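Local coordinates for protein endoglucanase EG-II (Hypocrea jecorina, PDB 3QR3) that probably hydrolyses internal beta-1,4-glucosidic bonds of cellulose as an endoglucanase with a TIM-barrel catalytic domain of glycosyl hydrolase family 5, at residues Asn156-Ala159 / Ala160-Gln163; Gly112-Ile115 / Gly116-Gly119; Val165-Ala168 / Ile169-Gly173; Ser127-Ser130 / Gln131-Ser134. One frame throughout, in Å; residues are numbered along the deposited sequence.

Interaction 1. Residues Asn156-Ala159 / Ala160-Gln163; sequences NTWA and ATVQ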
# COMPACT_ATOMS: atom_id res chain seq x y z
N ASN A 156 -8.49 11.80 15.88
CA ASN A 156 -7.71 12.94 16.34
C ASN A 156 -6.38 12.46 16.90
O ASN A 156 -5.32 12.97 16.56
CB ASN A 156 -8.46 13.75 17.41
CG ASN A 156 -9.80 14.26 16.92
OD1 ASN A 156 -9.86 15.15 16.07
ND2 ASN A 156 -10.88 13.69 17.44
N THR A 157 -6.45 11.46 17.76
CA THR A 157 -5.25 10.87 18.32
C THR A 157 -4.39 10.22 17.23
O THR A 157 -3.17 10.38 17.21
CB THR A 157 -5.60 9.86 19.42
OG1 THR A 157 -6.49 10.49 20.33
CG2 THR A 157 -4.34 9.41 20.15
N TRP A 158 -5.04 9.50 16.31
CA TRP A 158 -4.31 8.89 15.18
C TRP A 158 -3.53 9.92 14.34
O TRP A 158 -2.36 9.70 14.00
CB TRP A 158 -5.25 8.05 14.30
CG TRP A 158 -4.56 7.42 13.10
CD1 TRP A 158 -4.82 7.65 11.78
CD2 TRP A 158 -3.48 6.47 13.13
NE1 TRP A 158 -3.99 6.90 10.99
CE2 TRP A 158 -3.15 6.17 11.79
CE3 TRP A 158 -2.76 5.85 14.16
CZ2 TRP A 158 -2.14 5.28 11.46
CZ3 TRP A 158 -1.76 4.96 13.82
CH2 TRP A 158 -1.46 4.69 12.48
N ALA A 159 -4.16 11.04 14.00
CA ALA A 159 -3.48 12.09 13.24
C ALA A 159 -2.22 12.61 13.94
O ALA A 159 -1.22 12.91 13.29
CB ALA A 159 -4.43 13.27 12.95
N ALA A 160 -2.28 12.73 15.26
CA ALA A 160 -1.11 13.12 16.05
C ALA A 160 -0.01 12.07 15.92
O ALA A 160 1.16 12.40 15.71
CB ALA A 160 -1.50 13.30 17.52
N THR A 161 -0.40 10.80 16.02
CA THR A 161 0.54 9.68 15.84
C THR A 161 1.18 9.78 14.47
O THR A 161 2.41 9.69 14.33
CB THR A 161 -0.19 8.32 16.01
OG1 THR A 161 -0.69 8.22 17.34
CG2 THR A 161 0.75 7.13 15.70
N VAL A 162 0.34 9.98 13.45
CA VAL A 162 0.85 10.10 12.09
C VAL A 162 1.85 11.26 11.98
O VAL A 162 2.89 11.12 11.33
CB VAL A 162 -0.30 10.23 11.05
CG1 VAL A 162 0.26 10.56 9.66
CG2 VAL A 162 -1.13 8.93 10.99
N GLN A 163 1.53 12.39 12.61
CA GLN A 163 2.44 13.54 12.61
C GLN A 163 3.79 13.18 13.24
O GLN A 163 4.85 13.55 12.73
CB GLN A 163 1.81 14.73 13.35
CG GLN A 163 2.73 15.93 13.51
CD GLN A 163 3.09 16.59 12.17
OE1 GLN A 163 2.32 17.40 11.64
NE2 GLN A 163 4.26 16.24 11.64
O HOH W 1 -1.15 10.34 19.52

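Interaction 2. Residues Gly112-Ile115 / Gly116-Gly119; sequences GGII and GQGG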
# COMPACT_ATOMS: atom_id res chain seq x y z
N GLY A 112 -3.95 -6.58 18.76
CA GLY A 112 -5.21 -6.15 19.33
C GLY A 112 -5.17 -4.78 20.00
O GLY A 112 -6.23 -4.22 20.31
N GLY A 113 -3.98 -4.24 20.25
CA GLY A 113 -3.86 -2.94 20.90
C GLY A 113 -3.65 -1.82 19.90
O GLY A 113 -2.83 -1.93 18.99
N ILE A 114 -4.39 -0.72 20.06
CA ILE A 114 -4.29 0.39 19.11
C ILE A 114 -3.11 1.29 19.42
O ILE A 114 -2.93 1.73 20.55
CB ILE A 114 -5.57 1.23 19.10
CG1 ILE A 114 -6.75 0.41 18.60
CG2 ILE A 114 -5.39 2.48 18.26
CD1 ILE A 114 -8.11 1.06 18.92
N ILE A 115 -2.28 1.56 18.42
CA ILE A 115 -1.14 2.44 18.58
C ILE A 115 -1.58 3.78 19.17
O ILE A 115 -2.44 4.47 18.61
CB ILE A 115 -0.43 2.70 17.24
CG1 ILE A 115 0.11 1.39 16.64
CG2 ILE A 115 0.69 3.69 17.40
CD1 ILE A 115 0.45 1.53 15.14
N GLY A 116 -1.02 4.13 20.32
CA GLY A 116 -1.28 5.41 20.96
C GLY A 116 -2.63 5.49 21.65
O GLY A 116 -3.00 6.53 22.17
N GLN A 117 -3.37 4.38 21.65
CA GLN A 117 -4.71 4.37 22.22
C GLN A 117 -4.96 3.08 23.01
O GLN A 117 -6.01 2.44 22.89
CB GLN A 117 -5.76 4.56 21.11
CG GLN A 117 -5.51 5.84 20.28
CD GLN A 117 -6.44 6.00 19.08
OE1 GLN A 117 -7.58 5.53 19.07
NE2 GLN A 117 -5.94 6.68 18.05
N GLY A 118 -3.99 2.71 23.84
CA GLY A 118 -4.10 1.51 24.65
C GLY A 118 -3.09 0.44 24.28
O GLY A 118 -2.69 -0.35 25.12
N GLY A 119 -2.68 0.41 23.01
CA GLY A 119 -1.67 -0.52 22.54
C GLY A 119 -0.30 0.12 22.65
O GLY A 119 -0.03 0.84 23.61
O HOH W 2 -6.17 -0.41 22.21
O HOH W 3 -3.24 7.03 17.84

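Interaction 3. Residues Val165-Ala168 / Ile169-Gly173; sequences VVTA and IRNAG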
# COMPACT_ATOMS: atom_id res chain seq x y z
N VAL A 165 5.16 10.28 13.33
CA VAL A 165 5.87 9.43 12.37
C VAL A 165 6.51 10.26 11.24
O VAL A 165 7.69 10.11 10.94
CB VAL A 165 4.96 8.35 11.78
CG1 VAL A 165 5.65 7.60 10.64
CG2 VAL A 165 4.56 7.37 12.89
N VAL A 166 5.73 11.14 10.63
CA VAL A 166 6.29 12.01 9.59
C VAL A 166 7.52 12.78 10.11
O VAL A 166 8.54 12.87 9.43
CB VAL A 166 5.25 12.99 9.03
CG1 VAL A 166 5.94 14.08 8.21
CG2 VAL A 166 4.22 12.24 8.19
N THR A 167 7.42 13.31 11.32
CA THR A 167 8.55 14.03 11.89
C THR A 167 9.76 13.11 12.04
O THR A 167 10.89 13.50 11.74
CB THR A 167 8.19 14.65 13.24
OG1 THR A 167 7.03 15.48 13.08
CG2 THR A 167 9.35 15.50 13.79
N ALA A 168 9.52 11.89 12.50
CA ALA A 168 10.61 10.94 12.68
C ALA A 168 11.28 10.59 11.35
O ALA A 168 12.50 10.48 11.26
CB ALA A 168 10.13 9.68 13.38
N ILE A 169 10.46 10.42 10.32
CA ILE A 169 10.99 10.01 9.02
C ILE A 169 11.88 11.11 8.45
O ILE A 169 12.97 10.84 7.95
CB ILE A 169 9.84 9.70 8.05
CG1 ILE A 169 9.09 8.44 8.50
CG2 ILE A 169 10.37 9.55 6.63
CD1 ILE A 169 7.89 8.10 7.65
N ARG A 170 11.41 12.35 8.53
CA ARG A 170 12.16 13.49 8.01
C ARG A 170 13.44 13.75 8.81
O ARG A 170 14.50 14.00 8.23
CB ARG A 170 11.28 14.75 8.00
CG ARG A 170 10.07 14.69 7.06
CD ARG A 170 10.45 14.33 5.62
NE ARG A 170 9.31 14.47 4.71
CZ ARG A 170 9.17 13.83 3.55
NH1 ARG A 170 10.08 12.97 3.13
NH2 ARG A 170 8.09 14.05 2.81
N ASN A 171 13.33 13.69 10.14
CA ASN A 171 14.48 13.89 11.02
C ASN A 171 15.56 12.81 10.86
O ASN A 171 16.72 13.04 11.19
CB ASN A 171 14.04 13.95 12.49
CG ASN A 171 13.35 15.26 12.84
OD1 ASN A 171 13.31 16.20 12.05
ND2 ASN A 171 12.80 15.32 14.04
N ALA A 172 15.17 11.64 10.35
CA ALA A 172 16.13 10.56 10.12
C ALA A 172 16.89 10.75 8.81
O ALA A 172 17.77 9.96 8.48
CB ALA A 172 15.43 9.22 10.13
N GLY A 173 16.53 11.78 8.06
CA GLY A 173 17.23 12.07 6.81
C GLY A 173 16.45 11.71 5.55
O GLY A 173 16.91 12.00 4.44

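Interaction 4. Residues Ser127-Ser130 / Gln131-Ser134; sequences SLWS and QLAS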
# COMPACT_ATOMS: atom_id res chain seq x y z
N SER A 127 9.65 4.62 16.53
CA SER A 127 10.91 3.89 16.55
C SER A 127 11.05 2.94 15.35
O SER A 127 12.14 2.79 14.79
CB SER A 127 11.03 3.11 17.86
OG SER A 127 11.62 1.85 17.63
N LEU A 128 9.95 2.31 14.97
CA LEU A 128 9.97 1.45 13.78
C LEU A 128 10.26 2.30 12.55
O LEU A 128 11.17 2.02 11.78
CB LEU A 128 8.62 0.74 13.62
CG LEU A 128 8.38 0.08 12.27
CD1 LEU A 128 9.23 -1.18 12.15
CD2 LEU A 128 6.89 -0.23 12.05
N TRP A 129 9.50 3.38 12.38
CA TRP A 129 9.64 4.21 11.19
C TRP A 129 10.95 4.99 11.15
O TRP A 129 11.49 5.25 10.07
CB TRP A 129 8.42 5.12 11.01
CG TRP A 129 7.31 4.39 10.33
CD1 TRP A 129 6.11 4.02 10.86
CD2 TRP A 129 7.32 3.90 8.98
NE1 TRP A 129 5.36 3.35 9.93
CE2 TRP A 129 6.08 3.26 8.76
CE3 TRP A 129 8.25 3.94 7.94
CZ2 TRP A 129 5.75 2.67 7.54
CZ3 TRP A 129 7.92 3.35 6.72
CH2 TRP A 129 6.68 2.72 6.54
N SER A 130 11.48 5.35 12.31
CA SER A 130 12.74 6.08 12.34
C SER A 130 13.85 5.19 11.77
O SER A 130 14.70 5.64 10.99
CB SER A 130 13.06 6.50 13.78
OG SER A 130 14.23 7.29 13.83
N GLN A 131 13.82 3.91 12.13
CA GLN A 131 14.81 2.97 11.63
C GLN A 131 14.68 2.73 10.13
O GLN A 131 15.68 2.71 9.41
CB GLN A 131 14.72 1.64 12.38
CG GLN A 131 15.10 1.76 13.84
CD GLN A 131 14.97 0.43 14.54
OE1 GLN A 131 15.85 -0.41 14.45
NE2 GLN A 131 13.85 0.24 15.23
N LEU A 132 13.46 2.54 9.65
CA LEU A 132 13.24 2.35 8.22
C LEU A 132 13.68 3.59 7.44
O LEU A 132 14.32 3.48 6.40
CB LEU A 132 11.77 2.02 7.94
CG LEU A 132 11.34 0.65 8.45
CD1 LEU A 132 9.82 0.49 8.37
CD2 LEU A 132 12.07 -0.43 7.64
N ALA A 133 13.34 4.76 7.95
CA ALA A 133 13.72 6.01 7.29
C ALA A 133 15.24 6.15 7.23
O ALA A 133 15.79 6.55 6.21
CB ALA A 133 13.12 7.20 8.04
N SER A 134 15.92 5.82 8.32
CA SER A 134 17.38 5.87 8.34
C SER A 134 17.97 4.92 7.30
O SER A 134 18.90 5.27 6.57
CB SER A 134 17.91 5.53 9.73
OG SER A 134 19.32 5.52 9.74

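Interaction 1. Residues Asn156-Ala159 / Ala160-Gln163
Trp158 lies against Thr161 and Val162, one turn ahead of it on helix 155-171, an outer helix of the TIM barrel. Its CB carries the indole off the helix with CG anti to the backbone N (chi1 179°). This turns the ring so that it runs beside the next turn. CD1 and CD2 both look onto Val162 CG2, but the closer approach is further along the ring, where NE1 and CE2 each stand 3.5 Å from that methyl. Val162 CG2 sits over one face of the Trp158 five-membered ring, 3.7 Å from its centroid and shifted toward the rim, as a CH-pi contact. CZ2 borders the same methyl. On the benzene side, CE3 approaches Thr161 CB and CG2, and CZ3 reaches Thr161 CG2 at 3.8 Å. NE1 gives its hydrogen to Pro182 O, at the end of strand 179-182, so the buried polar atom has a partner.

The backbone bonds are those of an ordinary alpha helix. The shortest joins Val162 N to Trp158 O at 2.8 Å, and Ala160 N to Asn156 O is weak. Thr161 OG1 is also bonded to Asn122 ND2, at the start of helix 122-136. The same hydroxyl donates to a water at 3.1 Å, and that water donates in turn to Thr157 O.

Interaction 2. Residues Gly112-Ile115 / Gly116-Gly119
A type II beta turn runs from Ile114 to Gln117 and is closed by Gln117 N, which donates to Ile114 O at 2.9 Å. Gly119 N binds the same oxygen at 2.8 Å. The two donors stand above opposite faces of the carbonyl plane, so Ile114 O is gripped from both sides. Gly116 is the third residue of the turn, and its phi of 75° is the value expected there; a CB would run into Ile115 O. The chain then curls back until Gly119 CA is 3.5 Å from Gly113 C. Neither glycine could carry a CB at this crossing without a clash. A water bridges the two arms, accepting from Ile114 N and donating to Gln117 O.

The turn follows the small antiparallel pair 109-110 and 113-114, in the long connection between barrel strand 99-104 and helix 122-136. Ile114 CG2 touches Gln117 CB at 3.5 Å and continues along the side chain to CD and OE1. That chain is extended beyond CG and crosses the isoleucine. OE1 accepts from Asn154 N, just ahead of helix 155-171, while NE2 donates to a second water at 2.7 Å. This water in turn donates to Ile115 O at 2.8 Å. An alanine in place of Gln117 would probably leave the Asn154 amide without its acceptor and the water held by Ile115 O without its second partner here, and uncover part of Ile114 CG2. Ile115 packs on Phe125 of helix 122-136 and Thr161 of helix 155-171.

Interaction 3. Residues Val165-Ala168 / Ile169-Gly173
Val165 and Ile169 make the apolar contact of this helical turn. Val165 CG1 meets Ile169 CD1 at 3.8 Å, and Ile169 CG1 rests at 3.3 Å from Val165 O. Ile169 CG1 lies beside its own backbone N (chi1 -68°), which sends the chain back along the preceding turn. Thr167 CG2 and Asn171 ND2 are 3.5 Å apart; the two side chains lie alongside each other with their ends in the same direction.

The segments form the last turns of helix 155-171, whose buried side faces barrel strand 179-182 through Val166, Ile169 and Arg170.

Backbone bonds continue the helix from Ile169 N to Val165 O, Arg170 N to Val166 O and Asn171 N to Thr167 O. Ala172 N to Ala168 O is weak, at 3.1 Å. Gly173 then leaves the helix with a phi of 105° in a Schellman motif, and its N binds Arg170 O at 3.0 Å. A side chain on Gly173 would collide with Ala172 O.

Among the charged and polar ends, Arg170 NH1 donates to Ala174 O and Gln177 O beyond the helix end. Thr167 OG1 is bonded to Gln163 O one turn back.

Interaction 4. Residues Ser127-Ser130 / Gln131-Ser134
With chi1 at -66°, Gln131 CG stands opposite its carbonyl carbon, and an extended chi2 carries the amide back along the helix to Ser127. There chi3 of 80° turns NE2 onto Ser127 O at 3.1 Å. The oxygen lies in the amide plane of Gln131, but NE2 stands well above the carbonyl plane of Ser127. Gln131 N also binds this oxygen, weakly, so Ser127 O takes two donors from one residue. The amide also reaches the loop beside the helix: OE1 accepts from Leu78 N, and NE2 donates to Gly76 O.

On the buried side of helix 122-136, which packs on strand 99-104 of the TIM barrel, Leu132 CD1 sits over one face of the Trp129 ring. Leu132 CD1 is 4.0 Å from the centroid of the Trp129 six-membered ring, 22° off the normal, in a CH-pi contact. CE3 and CZ3 are the ring atoms nearest to it. Leu128 CD1 approaches the same methyl at 4.2 Å. Trp129 NE1 donates to Ile146 O, which satisfies the indole. With a leucine at Gln131, the Leu78 amide and the Gly76 and Ser127 carbonyls would probably lose their amide partner. Gln131 thus ties the helix to the loop at residues 76-78 by directional bonds. Leu128 and Leu132 add apolar contact with Leu78, while Leu128 and Trp129 pack on strand 99-104 through apolar atoms that impose no such direction.

In the fold
Interactions 1 and 3 adjoin on helix 155-171, their centres about 14 Å apart. Interaction 4 lies on helix 122-136, the preceding outer helix. Its centre is about 8 Å from that of interaction 3, and the two touch where Val165 CG1 meets Trp129 CD1 at 3.6 Å and Ala172 CB meets Ala133 CB at 3.7 Å. Interaction 2 leads into helix 122-136 and packs on the start of helix 155-171: Thr161 CG2 is 3.8 Å from Ile115 CG2. In TIM-barrel hydrolases the catalytic cleft lies at the C-terminal ends of the strands, the end from which the loop of interaction 2 departs. Interactions 1, 3 and 4 belong to the outer helical layer.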